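Local coordinates for uncharacterized protein (PDB 4JZA) that probably removes the 3-phosphate from phosphatidylinositol 3-phosphate, a lipid signal of the host cell that the Legionella bacterium infects, at residues A[81-86]-A[682-687]; A[113-118]-A[676-681]. One frame throughout, in Å; residues are numbered along the deposited sequence.

Interaction 1 of 2, residues A[81-86]-A[682-687]; sequences VDECKL and VARQLG
E83 and R684 meet in a polar surface contact between two helices, their long side chains coming from opposite directions to bridge helix 74-87 and the first half of helix 676-702. The backbones stay well apart, 11.9 Å between CA of E83 and CA of R684, so only the far ends of two long side chains meet. Directly, the two form a loose salt bridge: OE1 of E83 lies 3.6 Å from NH2 of R684. The oxygen is set far off the plane of the guanidinium and none of the arginine's N-H bonds is aimed there, so the link is one of charge, although the two flat groups are turned only 18° from one another. The directional bonding runs through a water instead. It lies in plane at the guanidinium edge, accepts from NE of R684 at 2.8 Å and donates to OE2 of E83, also at 2.8 Å, so both carboxylate oxygens are engaged. A straight run at chi2 (-177°) carries the E83 carboxylate out toward the other helix. Behind the bridge, V81 and C84 pack helix 74-87 on helix 95-116, V81 also reaching helix 41-62, while V682 and L686 seat helix 676-702 against F794 of helix 794-817.

Interaction 2 of 2, residues A[113-118]-A[676-681]; sequences IALNWG and KLLCRL
L115, near the end of helix 95-116, puts one methyl, CD2, against the first turn of helix 676-702, where it meets two consecutive leucines. It lies 3.9 Å from CD2 of L677, the two side chains crossing at a slant, and 4.0 Å from the CA of L678. The CB of L678 is 4.2 Å from the same L115 methyl, so this neighbour offers the base of its side chain and its backbone while L677 offers a branch end. In L115, chi1 (176°) sends CG away from the backbone N, and chi2 then turns CD2 to the leucines; the nearest CA atoms, those of L115 and L678, are 7.6 Å apart. In the next shell, L677 and L681 both touch Y80 of helix 74-87, and L681 also touches L77, so a third helix borders the leucine cluster. Beyond L115, helix 95-116 is closed by a Schellman motif: G118 takes positive phi, and its N bonds to O of L115 at 3.3 Å. W117 packs on F56, L59 and I60 of helix 41-62, and its ring meets Y63 and F65, just past that helix. The arrangement is that of a Schellman-capped helix C-terminus whose last leucine packs on the N-terminal turn of another helix.

In the fold
From the N terminus the chain runs through helix 41-62 into helix 74-87, which brings the 81-86 half of interaction 1, and then into helix 95-116, whose end brings the 113-118 half of interaction 2. Well over 500 residues follow, including most strands of the nine-stranded mixed sheet, before helix 676-702 supplies both partners in succession: 676-681 for interaction 2, then 682-687 for interaction 1. Interaction 2 therefore closes a loop nested inside the one closed by interaction 1. Their centres are 11 Å apart, and together they fasten one late helix, part of which belongs to the phosphoinositide phosphatase C-terminal domain, to two successive helices of the N-terminal part.

Interaction 1 of 2, residues A[81-86]-A[682-687]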
ATOM      1  N   VAL A  81      19.838  -7.832   5.708  1.00 43.95           N
ATOM      2  CA  VAL A  81      18.777  -6.948   6.123  1.00 41.15           C
ATOM      3  C   VAL A  81      18.792  -6.610   7.573  1.00 39.74           C
ATOM      4  O   VAL A  81      18.558  -5.477   7.916  1.00 39.60           O
ATOM      5  CB  VAL A  81      17.478  -7.578   5.713  1.00 40.83           C
ATOM      6  CG1 VAL A  81      16.334  -6.997   6.463  1.00 47.18           C
ATOM      7  CG2 VAL A  81      17.364  -7.304   4.242  1.00 40.84           C
ATOM      8  N   ASP A  82      19.098  -7.574   8.421  1.00 41.13           N
ATOM      9  CA  ASP A  82      19.353  -7.296   9.826  1.00 41.24           C
ATOM     10  C   ASP A  82      20.501  -6.336  10.066  1.00 42.67           C
ATOM     11  O   ASP A  82      20.413  -5.506  10.998  1.00 41.68           O
ATOM     12  CB  ASP A  82      19.590  -8.580  10.624  1.00 42.48           C
ATOM     13  CG  ASP A  82      18.317  -9.437  10.776  1.00 45.29           C
ATOM     14  OD1 ASP A  82      17.202  -9.007  10.469  1.00 51.36           O
ATOM     15  OD2 ASP A  82      18.396 -10.559  11.233  1.00 46.66           O
ATOM     16  N   GLU A  83      21.564  -6.400   9.262  1.00 44.67           N
ATOM     17  CA  GLU A  83      22.672  -5.484   9.490  1.00 49.67           C
ATOM     18  C   GLU A  83      22.267  -4.101   9.052  1.00 48.78           C
ATOM     19  O   GLU A  83      22.641  -3.132   9.720  1.00 48.51           O
ATOM     20  CB  GLU A  83      23.988  -5.911   8.828  1.00 54.81           C
ATOM     21  CG  GLU A  83      24.734  -6.980   9.633  1.00 67.33           C
ATOM     22  CD  GLU A  83      26.102  -7.375   9.030  1.00 77.64           C
ATOM     23  OE1 GLU A  83      26.930  -6.432   8.857  1.00 77.14           O
ATOM     24  OE2 GLU A  83      26.347  -8.604   8.744  1.00 68.40           O
ATOM     25  N   CYS A  84      21.514  -4.004   7.946  1.00 46.09           N
ATOM     26  CA  CYS A  84      21.089  -2.694   7.428  1.00 46.38           C
ATOM     27  C   CYS A  84      20.254  -2.006   8.491  1.00 47.94           C
ATOM     28  O   CYS A  84      20.333  -0.794   8.672  1.00 49.41           O
ATOM     29  CB  CYS A  84      20.246  -2.824   6.167  1.00 45.39           C
ATOM     30  SG  CYS A  84      21.105  -3.431   4.704  0.96 46.63           S
ATOM     31  N   LYS A  85      19.431  -2.791   9.173  1.00 48.22           N
ATOM     32  CA  LYS A  85      18.606  -2.270  10.236  1.00 51.01           C
ATOM     33  C   LYS A  85      19.423  -1.835  11.430  1.00 50.83           C
ATOM     34  O   LYS A  85      19.126  -0.813  12.020  1.00 48.96           O
ATOM     35  CB  LYS A  85      17.549  -3.273  10.726  1.00 49.16           C
ATOM     36  CG  LYS A  85      16.645  -2.601  11.759  1.00 48.94           C
ATOM     37  CD  LYS A  85      15.555  -3.474  12.315  1.00 51.44           C
ATOM     38  CE  LYS A  85      15.142  -2.872  13.647  1.00 52.48           C
ATOM     39  NZ  LYS A  85      14.036  -3.649  14.215  1.00 55.82           N
ATOM     40  N   LEU A  86      20.417  -2.623  11.807  1.00 55.09           N
ATOM     41  CA  LEU A  86      21.251  -2.263  12.944  1.00 58.53           C
ATOM     42  C   LEU A  86      22.039  -0.950  12.679  1.00 58.38           C
ATOM     43  O   LEU A  86      22.267  -0.172  13.573  1.00 59.45           O
ATOM     44  CB  LEU A  86      22.197  -3.403  13.286  1.00 60.85           C
ATOM     45  CG  LEU A  86      22.998  -3.136  14.548  1.00 63.17           C
ATOM     46  CD1 LEU A  86      22.124  -3.399  15.766  1.00 63.96           C
ATOM     47  CD2 LEU A  86      24.245  -4.004  14.527  1.00 67.11           C
ATOM     48  N   VAL A 682      27.758 -12.406  -1.960  1.00 40.40           N
ATOM     49  CA  VAL A 682      28.410 -13.679  -2.235  1.00 35.95           C
ATOM     50  C   VAL A 682      29.607 -13.802  -1.326  1.00 37.71           C
ATOM     51  O   VAL A 682      29.828 -14.836  -0.740  1.00 41.29           O
ATOM     52  CB  VAL A 682      28.738 -13.829  -3.694  1.00 35.29           C
ATOM     53  CG1 VAL A 682      29.806 -14.880  -3.938  1.00 37.06           C
ATOM     54  CG2 VAL A 682      27.485 -14.198  -4.449  1.00 35.30           C
ATOM     55  N   ALA A 683      30.357 -12.737  -1.123  1.00 39.38           N
ATOM     56  CA  ALA A 683      31.508 -12.852  -0.255  1.00 42.66           C
ATOM     57  C   ALA A 683      31.087 -13.092   1.182  1.00 46.22           C
ATOM     58  O   ALA A 683      31.806 -13.734   1.927  1.00 48.26           O
ATOM     59  CB  ALA A 683      32.388 -11.634  -0.346  1.00 41.68           C
ATOM     60  N   ARG A 684      29.967 -12.528   1.584  1.00 48.89           N
ATOM     61  CA  ARG A 684      29.530 -12.666   2.965  1.00 54.33           C
ATOM     62  C   ARG A 684      29.003 -14.085   3.185  1.00 50.76           C
ATOM     63  O   ARG A 684      29.308 -14.709   4.197  1.00 44.34           O
ATOM     64  CB  ARG A 684      28.526 -11.565   3.372  1.00 58.97           C
ATOM     65  CG  ARG A 684      29.176 -10.488   4.239  1.00 67.84           C
ATOM     66  CD  ARG A 684      28.988  -9.061   3.734  1.00 74.19           C
ATOM     67  NE  ARG A 684      27.927  -8.399   4.479  1.00 82.80           N
ATOM     68  CZ  ARG A 684      27.766  -7.085   4.557  1.00 82.73           C
ATOM     69  NH1 ARG A 684      28.580  -6.243   3.920  1.00 74.11           N
ATOM     70  NH2 ARG A 684      26.765  -6.615   5.278  1.00 91.04           N
ATOM     71  N   GLN A 685      28.279 -14.614   2.213  1.00 45.94           N
ATOM     72  CA  GLN A 685      27.897 -16.016   2.266  1.00 48.08           C
ATOM     73  C   GLN A 685      29.101 -17.005   2.271  1.00 49.67           C
ATOM     74  O   GLN A 685      29.063 -17.993   2.975  1.00 51.47           O
ATOM     75  CB  GLN A 685      26.944 -16.351   1.129  1.00 45.13           C
ATOM     76  CG  GLN A 685      26.366 -17.723   1.209  1.00 43.21           C
ATOM     77  CD  GLN A 685      25.187 -17.904   0.280  1.00 46.34           C
ATOM     78  OE1 GLN A 685      25.118 -18.828  -0.419  1.00 46.16           O
ATOM     79  NE2 GLN A 685      24.368 -17.000   0.173  1.00 46.52           N
ATOM     80  N   LEU A 686      30.169 -16.722   1.531  1.00 48.24           N
ATOM     81  CA  LEU A 686      31.390 -17.521   1.647  1.00 45.48           C
ATOM     82  C   LEU A 686      31.936 -17.532   3.082  1.00 44.92           C
ATOM     83  O   LEU A 686      32.355 -18.560   3.606  1.00 48.82           O
ATOM     84  CB  LEU A 686      32.455 -17.001   0.680  1.00 43.33           C
ATOM     85  CG  LEU A 686      32.166 -17.511  -0.730  1.00 43.81           C
ATOM     86  CD1 LEU A 686      32.845 -16.698  -1.818  1.00 43.44           C
ATOM     87  CD2 LEU A 686      32.544 -18.979  -0.879  1.00 43.50           C
ATOM     88  N   GLY A 687      31.942 -16.375   3.718  1.00 46.20           N
ATOM     89  CA  GLY A 687      32.410 -16.256   5.097  1.00 45.76           C
ATOM     90  C   GLY A 687      33.913 -16.242   5.168  1.00 45.41           C
ATOM     91  O   GLY A 687      34.603 -16.532   4.185  1.00 41.49           O
TER
HETATM   92  O   HOH W   1      25.903  -9.483   6.095  1.00 37.10           O

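Interaction 2 of 2, residues A[113-118]-A[676-681]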
ATOM      1  N   ILE A 113      15.754  -6.800  -2.996  1.00 42.32           N
ATOM      2  CA  ILE A 113      14.565  -7.420  -3.573  1.00 42.02           C
ATOM      3  C   ILE A 113      14.641  -7.513  -5.092  1.00 43.40           C
ATOM      4  O   ILE A 113      14.385  -8.555  -5.658  1.00 42.92           O
ATOM      5  CB  ILE A 113      13.302  -6.682  -3.137  1.00 44.20           C
ATOM      6  CG1 ILE A 113      13.091  -6.892  -1.638  1.00 44.71           C
ATOM      7  CG2 ILE A 113      12.077  -7.158  -3.907  1.00 44.40           C
ATOM      8  CD1 ILE A 113      12.139  -5.889  -1.030  1.00 44.65           C
ATOM      9  N   ALA A 114      15.047  -6.457  -5.773  1.00 45.29           N
ATOM     10  CA  ALA A 114      15.121  -6.549  -7.227  1.00 43.00           C
ATOM     11  C   ALA A 114      16.107  -7.631  -7.675  1.00 42.25           C
ATOM     12  O   ALA A 114      15.859  -8.328  -8.667  1.00 41.52           O
ATOM     13  CB  ALA A 114      15.517  -5.226  -7.816  1.00 45.46           C
ATOM     14  N   LEU A 115      17.244  -7.715  -6.979  1.00 43.50           N
ATOM     15  CA  LEU A 115      18.262  -8.756  -7.167  1.00 40.69           C
ATOM     16  C   LEU A 115      17.739 -10.155  -6.875  1.00 45.23           C
ATOM     17  O   LEU A 115      17.704 -10.990  -7.766  1.00 43.72           O
ATOM     18  CB  LEU A 115      19.438  -8.539  -6.238  1.00 42.36           C
ATOM     19  CG  LEU A 115      20.509  -9.649  -6.298  1.00 44.88           C
ATOM     20  CD1 LEU A 115      21.053  -9.775  -7.715  1.00 42.80           C
ATOM     21  CD2 LEU A 115      21.642  -9.368  -5.334  1.00 45.40           C
ATOM     22  N   ASN A 116      17.363 -10.442  -5.634  1.00 50.05           N
ATOM     23  CA  ASN A 116      16.922 -11.796  -5.325  1.00 54.52           C
ATOM     24  C   ASN A 116      15.618 -12.263  -6.045  1.00 50.02           C
ATOM     25  O   ASN A 116      15.451 -13.451  -6.329  1.00 52.18           O
ATOM     26  CB  ASN A 116      16.789 -12.002  -3.824  1.00 62.64           C
ATOM     27  CG  ASN A 116      16.472 -13.458  -3.448  1.00 71.11           C
ATOM     28  OD1 ASN A 116      15.374 -13.780  -2.960  1.00 69.88           O
ATOM     29  ND2 ASN A 116      17.443 -14.348  -3.678  1.00 82.40           N
ATOM     30  N   TRP A 117      14.715 -11.365  -6.373  1.00 45.07           N
ATOM     31  CA  TRP A 117      13.473 -11.774  -7.046  1.00 44.99           C
ATOM     32  C   TRP A 117      13.564 -11.555  -8.558  1.00 48.41           C
ATOM     33  O   TRP A 117      12.640 -11.886  -9.291  1.00 46.73           O
ATOM     34  CB  TRP A 117      12.242 -11.041  -6.458  1.00 44.69           C
ATOM     35  CG  TRP A 117      11.637 -11.761  -5.266  1.00 42.50           C
ATOM     36  CD1 TRP A 117      10.605 -12.663  -5.287  1.00 42.89           C
ATOM     37  CD2 TRP A 117      12.060 -11.665  -3.902  1.00 39.26           C
ATOM     38  NE1 TRP A 117      10.371 -13.134  -4.012  1.00 45.42           N
ATOM     39  CE2 TRP A 117      11.265 -12.548  -3.151  1.00 41.00           C
ATOM     40  CE3 TRP A 117      13.050 -10.944  -3.260  1.00 38.05           C
ATOM     41  CZ2 TRP A 117      11.394 -12.686  -1.782  1.00 39.98           C
ATOM     42  CZ3 TRP A 117      13.205 -11.103  -1.912  1.00 40.50           C
ATOM     43  CH2 TRP A 117      12.366 -11.963  -1.173  1.00 39.91           C
ATOM     44  N   GLY A 118      14.680 -10.998  -9.019  1.00 49.72           N
ATOM     45  CA  GLY A 118      14.928 -10.859 -10.447  1.00 51.17           C
ATOM     46  C   GLY A 118      13.913  -9.979 -11.134  1.00 49.89           C
ATOM     47  O   GLY A 118      13.367 -10.357 -12.153  1.00 52.18           O
ATOM     48  N   LYS A 676      27.635  -4.966  -7.840  1.00 49.44           N
ATOM     49  CA  LYS A 676      28.381  -4.795  -6.618  1.00 50.50           C
ATOM     50  C   LYS A 676      27.744  -5.484  -5.423  1.00 45.88           C
ATOM     51  O   LYS A 676      28.453  -5.935  -4.523  1.00 48.80           O
ATOM     52  CB  LYS A 676      28.563  -3.306  -6.348  1.00 56.93           C
ATOM     53  CG  LYS A 676      29.161  -2.969  -4.976  1.00 69.28           C
ATOM     54  CD  LYS A 676      29.985  -1.679  -4.995  1.00 77.47           C
ATOM     55  CE  LYS A 676      30.836  -1.531  -3.741  1.00 82.42           C
ATOM     56  NZ  LYS A 676      31.499  -0.201  -3.776  1.00 84.72           N
ATOM     57  N   LEU A 677      26.421  -5.531  -5.404  1.00 40.59           N
ATOM     58  CA  LEU A 677      25.659  -6.033  -4.266  1.00 42.68           C
ATOM     59  C   LEU A 677      25.732  -7.557  -4.206  1.00 43.57           C
ATOM     60  O   LEU A 677      25.966  -8.146  -3.132  1.00 46.69           O
ATOM     61  CB  LEU A 677      24.175  -5.552  -4.334  1.00 41.27           C
ATOM     62  CG  LEU A 677      23.194  -6.124  -3.285  1.00 42.51           C
ATOM     63  CD1 LEU A 677      23.488  -5.676  -1.843  1.00 41.39           C
ATOM     64  CD2 LEU A 677      21.760  -5.826  -3.659  1.00 39.83           C
ATOM     65  N   LEU A 678      25.511  -8.178  -5.365  1.00 42.45           N
ATOM     66  CA  LEU A 678      25.640  -9.621  -5.552  1.00 40.04           C
ATOM     67  C   LEU A 678      27.003 -10.122  -5.104  1.00 39.69           C
ATOM     68  O   LEU A 678      27.078 -11.131  -4.446  1.00 40.69           O
ATOM     69  CB  LEU A 678      25.429  -9.981  -7.014  1.00 38.65           C
ATOM     70  CG  LEU A 678      25.592 -11.468  -7.351  1.00 40.99           C
ATOM     71  CD1 LEU A 678      24.559 -12.336  -6.712  1.00 40.05           C
ATOM     72  CD2 LEU A 678      25.547 -11.721  -8.831  1.00 42.33           C
ATOM     73  N   CYS A 679      28.063  -9.409  -5.474  1.00 39.71           N
ATOM     74  CA  CYS A 679      29.397  -9.734  -5.052  1.00 40.47           C
ATOM     75  C   CYS A 679      29.573  -9.538  -3.543  1.00 40.54           C
ATOM     76  O   CYS A 679      30.206 -10.344  -2.893  1.00 38.47           O
ATOM     77  CB  CYS A 679      30.437  -8.882  -5.772  1.00 41.47           C
ATOM     78  SG  CYS A 679      30.527  -9.101  -7.577  0.97 43.22           S
ATOM     79  N   ARG A 680      29.057  -8.451  -3.001  1.00 44.47           N
ATOM     80  CA  ARG A 680      29.182  -8.163  -1.568  1.00 45.12           C
ATOM     81  C   ARG A 680      28.583  -9.295  -0.744  1.00 43.36           C
ATOM     82  O   ARG A 680      29.202  -9.740   0.233  1.00 39.66           O
ATOM     83  CB  ARG A 680      28.482  -6.867  -1.221  1.00 47.64           C
ATOM     84  CG  ARG A 680      28.230  -6.699   0.268  1.00 51.17           C
ATOM     85  CD  ARG A 680      27.856  -5.290   0.615  1.00 50.25           C
ATOM     86  NE  ARG A 680      29.038  -4.448   0.503  1.00 55.37           N
ATOM     87  CZ  ARG A 680      29.021  -3.203   0.043  1.00 60.05           C
ATOM     88  NH1 ARG A 680      27.888  -2.655  -0.407  1.00 58.33           N
ATOM     89  NH2 ARG A 680      30.153  -2.525  -0.021  1.00 61.87           N
ATOM     90  N   LEU A 681      27.410  -9.757  -1.183  1.00 39.48           N
ATOM     91  CA  LEU A 681      26.661 -10.781  -0.498  1.00 39.60           C
ATOM     92  C   LEU A 681      27.216 -12.164  -0.755  1.00 40.79           C
ATOM     93  O   LEU A 681      27.135 -13.032   0.116  1.00 39.79           O
ATOM     94  CB  LEU A 681      25.184 -10.750  -0.945  1.00 41.53           C
ATOM     95  CG  LEU A 681      24.311  -9.557  -0.506  1.00 41.24           C
ATOM     96  CD1 LEU A 681      22.850  -9.712  -0.938  1.00 41.77           C
ATOM     97  CD2 LEU A 681      24.396  -9.351   0.999  1.00 40.48           C
TER